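Local coordinates for protein 3-phytase (Klebsiella pneumoniae, PDB 2WNH) that probably hydrolyses phytate (inositol hexakisphosphate) as a 3-phytase of the histidine acid phosphatase family, releasing phosphate, at residues K172-C176 against A228-I232; V211-R215 against L241-L245. The protein carries 3 engineered substitutions. All blocks are in the same frame, centred on the assembly; numbering follows the deposited sequence.

Interaction 1 (K172-C176 against A228-I232); sequences KQAVC and AWGKI
Lys231 N donates to Ala228 O at 2.8 Å, closing the chain from Ala228 to Lys231 as a type I' beta turn, and Ala174, close to the C-terminal end of helix 165-175, packs against both of these residues. No hydrogen bond joins the two segments. Ala174 O is instead met by three groups of the facing turn, all through carbon. Trp229 brings CE3 to 3.7 Å from Ala174 O, which lies at the edge of the indole, near the ring plane. Ala228 CB and Lys231 CG come up to the same oxygen, each at 3.8 Å.

The methyl of Ala174 makes the aliphatic part of the contact. Ala174 CB sits against the end of Ile232, 3.9 Å from CD1, and 4.3 Å from Ala228 CB. Ile232 gets there with CG1 anti to its carbonyl carbon (chi1 -67°) and an extended second torsion, which carries CD1 forward to the helix. Lys231 lays CB and CG alongside the helix backbone, then bends at chi2 (-68°), and its amino end leads away. On the Trp229 side, CZ3 reaches obliquely to Val175 CA at 4.0 Å. Arg44 fastens this corner: it hydrogen-bonds Val175 O and makes a cation-pi contact with Trp229, while Trp46 meets that indole edge-to-face. Just past Val175 the chain leaves the helix at Cys176, tied to Cys182 by a disulfide. The arrangement is a helix C-terminus packed against a type I' turn, in the connection between helices 204-219 and 235-239 of this histidine phosphatase.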
ATOM      1  N   LYS B 172      37.297  30.034  13.935  1.00 27.13           N
ATOM      2  CA  LYS B 172      37.275  31.119  14.920  1.00 28.67           C
ATOM      3  C   LYS B 172      36.113  32.071  14.661  1.00 28.40           C
ATOM      4  O   LYS B 172      35.373  32.418  15.587  1.00 29.37           O
ATOM      5  CB  LYS B 172      38.604  31.890  14.912  1.00 29.10           C
ATOM      6  CG  LYS B 172      38.817  32.725  16.164  1.00 30.83           C
ATOM      7  CD  LYS B 172      40.160  33.437  16.135  1.00 38.08           C
ATOM      8  CE  LYS B 172      40.476  34.090  17.481  1.00 39.57           C
ATOM      9  NZ  LYS B 172      41.950  34.361  17.632  1.00 40.81           N
ATOM     10  N   GLN B 173      35.953  32.471  13.401  1.00 29.86           N
ATOM     11  CA  GLN B 173      34.845  33.349  12.981  1.00 31.02           C
ATOM     12  C   GLN B 173      33.468  32.799  13.357  1.00 30.88           C
ATOM     13  O   GLN B 173      32.557  33.562  13.703  1.00 31.77           O
ATOM     14  CB  GLN B 173      34.879  33.561  11.476  1.00 31.58           C
ATOM     15  CG  GLN B 173      35.970  34.493  10.992  1.00 36.07           C
ATOM     16  CD  GLN B 173      36.136  34.472   9.474  1.00 38.59           C
ATOM     17  OE1 GLN B 173      37.167  34.893   8.951  1.00 43.07           O
ATOM     18  NE2 GLN B 173      35.127  33.977   8.765  1.00 38.23           N
ATOM     19  N   ALA B 174      33.317  31.476  13.278  1.00 29.68           N
ATOM     20  CA  ALA B 174      32.027  30.836  13.527  1.00 29.19           C
ATOM     21  C   ALA B 174      31.720  30.711  15.014  1.00 29.37           C
ATOM     22  O   ALA B 174      30.560  30.851  15.418  1.00 30.04           O
ATOM     23  CB  ALA B 174      31.980  29.445  12.850  1.00 28.21           C
ATOM     24  N   VAL B 175      32.746  30.457  15.826  1.00 28.91           N
ATOM     25  CA  VAL B 175      32.534  30.018  17.218  1.00 29.78           C
ATOM     26  C   VAL B 175      32.978  30.976  18.341  1.00 31.76           C
ATOM     27  O   VAL B 175      32.550  30.828  19.495  1.00 31.96           O
ATOM     28  CB  VAL B 175      33.105  28.584  17.488  1.00 29.24           C
ATOM     29  CG1 VAL B 175      32.638  27.588  16.413  1.00 29.43           C
ATOM     30  CG2 VAL B 175      34.639  28.600  17.586  1.00 28.36           C
ATOM     31  N   CYS B 176      33.826  31.946  18.015  1.00 33.81           N
ATOM     32  CA  CYS B 176      34.341  32.855  19.044  1.00 36.58           C
ATOM     33  C   CYS B 176      33.505  34.114  19.159  1.00 38.52           C
ATOM     34  O   CYS B 176      33.094  34.681  18.148  1.00 39.04           O
ATOM     35  CB  CYS B 176      35.810  33.190  18.787  1.00 36.73           C
ATOM     36  SG  CYS B 176      36.872  31.723  18.900  0.70 36.44           S
ATOM     37  N   ALA B 228      25.708  27.751  14.878  1.00 25.95           N
ATOM     38  CA  ALA B 228      26.891  28.534  15.227  1.00 26.63           C
ATOM     39  C   ALA B 228      26.455  29.983  15.388  1.00 27.04           C
ATOM     40  O   ALA B 228      27.010  30.877  14.744  1.00 28.59           O
ATOM     41  CB  ALA B 228      27.964  28.413  14.142  1.00 26.32           C
ATOM     42  N   TRP B 229      25.456  30.199  16.241  1.00 27.15           N
ATOM     43  CA  TRP B 229      24.989  31.554  16.559  1.00 27.92           C
ATOM     44  C   TRP B 229      24.694  32.382  15.304  1.00 28.76           C
ATOM     45  O   TRP B 229      24.944  33.588  15.268  1.00 28.98           O
ATOM     46  CB  TRP B 229      26.005  32.253  17.483  1.00 27.24           C
ATOM     47  CG  TRP B 229      26.235  31.469  18.754  1.00 26.58           C
ATOM     48  CD1 TRP B 229      25.508  31.557  19.907  1.00 27.82           C
ATOM     49  CD2 TRP B 229      27.232  30.456  18.987  1.00 26.40           C
ATOM     50  NE1 TRP B 229      25.993  30.676  20.843  1.00 26.05           N
ATOM     51  CE2 TRP B 229      27.044  29.985  20.303  1.00 26.90           C
ATOM     52  CE3 TRP B 229      28.267  29.907  18.211  1.00 24.28           C
ATOM     53  CZ2 TRP B 229      27.854  28.991  20.865  1.00 25.25           C
ATOM     54  CZ3 TRP B 229      29.059  28.914  18.765  1.00 25.98           C
ATOM     55  CH2 TRP B 229      28.847  28.465  20.078  1.00 25.65           C
ATOM     56  N   GLY B 230      24.162  31.721  14.276  1.00 28.33           N
ATOM     57  CA  GLY B 230      23.821  32.376  13.018  1.00 27.77           C
ATOM     58  C   GLY B 230      24.962  32.630  12.050  1.00 27.46           C
ATOM     59  O   GLY B 230      24.738  33.147  10.978  1.00 27.15           O
ATOM     60  N   LYS B 231      26.178  32.216  12.394  1.00 27.45           N
ATOM     61  CA  LYS B 231      27.345  32.526  11.566  1.00 27.67           C
ATOM     62  C   LYS B 231      27.536  31.589  10.360  1.00 27.54           C
ATOM     63  O   LYS B 231      28.290  31.909   9.423  1.00 27.63           O
ATOM     64  CB  LYS B 231      28.622  32.566  12.427  1.00 28.13           C
ATOM     65  CG  LYS B 231      28.601  33.536  13.619  1.00 31.26           C
ATOM     66  CD  LYS B 231      28.579  34.980  13.172  1.00 33.59           C
ATOM     67  CE  LYS B 231      28.980  35.925  14.309  1.00 38.89           C
ATOM     68  NZ  LYS B 231      28.663  37.347  13.950  1.00 41.32           N
ATOM     69  N   ILE B 232      26.888  30.422  10.398  1.00 26.10           N
ATOM     70  CA  ILE B 232      26.982  29.453   9.300  1.00 24.62           C
ATOM     71  C   ILE B 232      25.607  29.255   8.680  1.00 24.17           C
ATOM     72  O   ILE B 232      24.666  28.864   9.364  1.00 23.95           O
ATOM     73  CB  ILE B 232      27.575  28.088   9.748  1.00 24.90           C
ATOM     74  CG1 ILE B 232      29.055  28.267  10.154  1.00 22.93           C
ATOM     75  CG2 ILE B 232      27.429  27.045   8.618  1.00 22.98           C
ATOM     76  CD1 ILE B 232      29.714  27.042  10.764  1.00 28.53           C
TER

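Interaction 2 (V211-R215 against L241-L245); sequences VETLR and LLPLL
Val211 carries the apolar part of this buried packing, in which helix 204-219 of the histidine phosphatase fold lies against 241-245, which leads into helix 243-250. Both methyls of Val211 meet 241-245. CG2 lies 3.6 Å from Leu241 O, while CG1 reaches Leu242 CD2 at 3.7 Å and Leu245 CB at 4.2 Å. With CG1 anti to the backbone N (chi1 168°), the two methyls straddle Leu241 O; from there CG1 goes on to Leu242 and Leu245, CG2 to the CB atoms of Leu241 and Leu244. One turn further along, Leu214 CD1 meets Leu241 CD1 at 3.9 Å, the two leucines ending methyl against methyl. Leu214 also rests on Leu171 of helix 165-175, so it serves two helix contacts at once.

The charged part belongs to helix 204-219 itself. Arg215 bends at chi2 and chi3 and grips Glu212 side-on, NE to OE2 and NH2 to OE1, both at 3.0 Å. The carboxylate carbon lies in the guanidinium plane, but the two bonds differ: OE1 is met on its syn side, OE2 from above the carboxylate plane. Arg24, which opens the family's RHGxRxP active-site signature, forms a second salt bridge to Glu212, at OE2, and Asn314 accepts from Arg215 NH1, so this buried pair is held from outside as well.

Where the two kinds of interaction meet stands Leu245. Its CD2 methyl comes 3.2 Å from Glu212 OE1, a close approach, and lies obliquely to the guanidinium, 3.9 Å from Arg215 NH2.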
ATOM      1  N   VAL B 211      34.372  21.061  15.019  1.00 17.81           N
ATOM      2  CA  VAL B 211      33.982  20.850  13.622  1.00 19.15           C
ATOM      3  C   VAL B 211      32.979  19.694  13.470  1.00 18.57           C
ATOM      4  O   VAL B 211      31.991  19.837  12.764  1.00 17.95           O
ATOM      5  CB  VAL B 211      35.219  20.648  12.730  1.00 19.36           C
ATOM      6  CG1 VAL B 211      34.834  20.144  11.325  1.00 20.20           C
ATOM      7  CG2 VAL B 211      36.004  21.962  12.645  1.00 17.86           C
ATOM      8  N   GLU B 212      33.221  18.574  14.142  1.00 18.46           N
ATOM      9  CA  GLU B 212      32.225  17.474  14.153  1.00 17.59           C
ATOM     10  C   GLU B 212      30.865  17.942  14.683  1.00 18.94           C
ATOM     11  O   GLU B 212      29.826  17.639  14.083  1.00 17.54           O
ATOM     12  CB  GLU B 212      32.731  16.288  14.965  1.00 17.38           C
ATOM     13  CG  GLU B 212      31.808  15.037  14.904  1.00 20.31           C
ATOM     14  CD  GLU B 212      31.736  14.377  13.522  1.00 22.18           C
ATOM     15  OE1 GLU B 212      32.729  14.401  12.757  1.00 24.62           O
ATOM     16  OE2 GLU B 212      30.665  13.791  13.211  1.00 25.87           O
ATOM     17  N   THR B 213      30.874  18.677  15.792  1.00 19.06           N
ATOM     18  CA  THR B 213      29.625  19.201  16.373  1.00 18.58           C
ATOM     19  C   THR B 213      28.866  20.114  15.387  1.00 18.88           C
ATOM     20  O   THR B 213      27.630  20.019  15.259  1.00 18.35           O
ATOM     21  CB  THR B 213      29.896  19.939  17.706  1.00 19.13           C
ATOM     22  OG1 THR B 213      30.581  19.057  18.613  1.00 20.07           O
ATOM     23  CG2 THR B 213      28.590  20.433  18.340  1.00 18.78           C
ATOM     24  N   LEU B 214      29.598  20.988  14.702  1.00 17.59           N
ATOM     25  CA  LEU B 214      28.983  21.860  13.700  1.00 17.70           C
ATOM     26  C   LEU B 214      28.446  21.045  12.527  1.00 17.52           C
ATOM     27  O   LEU B 214      27.329  21.286  12.069  1.00 16.52           O
ATOM     28  CB  LEU B 214      29.967  22.944  13.241  1.00 18.17           C
ATOM     29  CG  LEU B 214      30.412  23.893  14.367  1.00 20.88           C
ATOM     30  CD1 LEU B 214      31.507  24.791  13.831  1.00 20.54           C
ATOM     31  CD2 LEU B 214      29.270  24.740  14.918  1.00 22.20           C
ATOM     32  N   ARG B 215      29.240  20.078  12.051  1.00 16.46           N
ATOM     33  CA  ARG B 215      28.805  19.207  10.957  1.00 17.33           C
ATOM     34  C   ARG B 215      27.545  18.435  11.331  1.00 17.08           C
ATOM     35  O   ARG B 215      26.612  18.310  10.522  1.00 17.03           O
ATOM     36  CB  ARG B 215      29.912  18.214  10.577  1.00 16.95           C
ATOM     37  CG  ARG B 215      29.464  17.184   9.515  1.00 20.42           C
ATOM     38  CD  ARG B 215      28.967  15.875  10.179  1.00 19.22           C
ATOM     39  NE  ARG B 215      30.120  15.035  10.522  1.00 19.11           N
ATOM     40  CZ  ARG B 215      30.857  14.390   9.623  1.00 20.48           C
ATOM     41  NH1 ARG B 215      30.555  14.456   8.335  1.00 20.12           N
ATOM     42  NH2 ARG B 215      31.910  13.680  10.009  1.00 21.53           N
ATOM     43  N   LEU B 241      35.434  23.793   6.870  1.00 20.94           N
ATOM     44  CA  LEU B 241      35.987  23.505   8.192  1.00 20.16           C
ATOM     45  C   LEU B 241      36.558  22.099   8.326  1.00 20.95           C
ATOM     46  O   LEU B 241      37.325  21.833   9.258  1.00 20.41           O
ATOM     47  CB  LEU B 241      34.937  23.728   9.287  1.00 20.73           C
ATOM     48  CG  LEU B 241      34.335  25.127   9.332  1.00 23.06           C
ATOM     49  CD1 LEU B 241      33.170  25.198  10.306  1.00 23.34           C
ATOM     50  CD2 LEU B 241      35.415  26.144   9.700  1.00 24.76           C
ATOM     51  N   LEU B 242      36.157  21.199   7.424  1.00 21.17           N
ATOM     52  CA  LEU B 242      36.405  19.764   7.590  1.00 20.62           C
ATOM     53  C   LEU B 242      37.877  19.353   7.528  1.00 22.08           C
ATOM     54  O   LEU B 242      38.262  18.318   8.095  1.00 22.54           O
ATOM     55  CB  LEU B 242      35.564  18.948   6.584  1.00 21.52           C
ATOM     56  CG  LEU B 242      34.050  19.021   6.794  1.00 20.84           C
ATOM     57  CD1 LEU B 242      33.326  18.224   5.700  1.00 23.44           C
ATOM     58  CD2 LEU B 242      33.631  18.557   8.209  1.00 20.14           C
ATOM     59  N   PRO B 243      38.710  20.160   6.865  1.00 22.40           N
ATOM     60  CA  PRO B 243      40.155  19.897   6.840  1.00 21.99           C
ATOM     61  C   PRO B 243      40.762  19.675   8.244  1.00 21.65           C
ATOM     62  O   PRO B 243      41.692  18.882   8.412  1.00 21.63           O
ATOM     63  CB  PRO B 243      40.857  21.025   6.096  1.00 22.53           C
ATOM     64  N   LEU B 244      40.233  20.354   9.259  1.00 20.50           N
ATOM     65  CA  LEU B 244      40.698  20.150  10.632  1.00 20.86           C
ATOM     66  C   LEU B 244      40.353  18.756  11.156  1.00 20.79           C
ATOM     67  O   LEU B 244      41.088  18.166  11.944  1.00 20.96           O
ATOM     68  CB  LEU B 244      40.113  21.218  11.560  1.00 20.34           C
ATOM     69  CG  LEU B 244      40.786  22.595  11.469  1.00 22.91           C
ATOM     70  CD1 LEU B 244      39.953  23.657  12.204  1.00 24.78           C
ATOM     71  CD2 LEU B 244      42.179  22.510  12.057  1.00 26.93           C
ATOM     72  N   LEU B 245      39.207  18.242  10.728  1.00 20.68           N
ATOM     73  CA  LEU B 245      38.767  16.941  11.188  1.00 20.14           C
ATOM     74  C   LEU B 245      39.622  15.860  10.522  1.00 20.07           C
ATOM     75  O   LEU B 245      40.062  14.937  11.186  1.00 21.53           O
ATOM     76  CB  LEU B 245      37.267  16.788  10.896  1.00 20.56           C
ATOM     77  CG  LEU B 245      36.497  15.637  11.539  1.00 22.24           C
ATOM     78  CD1 LEU B 245      36.580  15.630  13.050  1.00 23.32           C
ATOM     79  CD2 LEU B 245      35.027  15.773  11.058  1.00 20.74           C
TER

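How the interactions relate
The two contacts have centres about 13 Å apart, on the same side of the chain's centre, and their segments alternate along the sequence: 172-176, 211-215, 228-232, 241-245. Helix 204-219 is the common neighbour, since Leu214 from interaction 2 packs against Val175, Ala228 and Ile232 of interaction 1. Ile232 CD1 also lies 3.9 Å from Leu241 CD1, so the apolar packing runs unbroken from one contact to the other. Interaction 1 is partly exposed peripheral packing, further from the chain centre; interaction 2 is fully buried and tied through Glu212 to Arg24 of the RHGxRxP signature. Together they join helices 165-175, 204-219 and 243-250 with the loop 228-232.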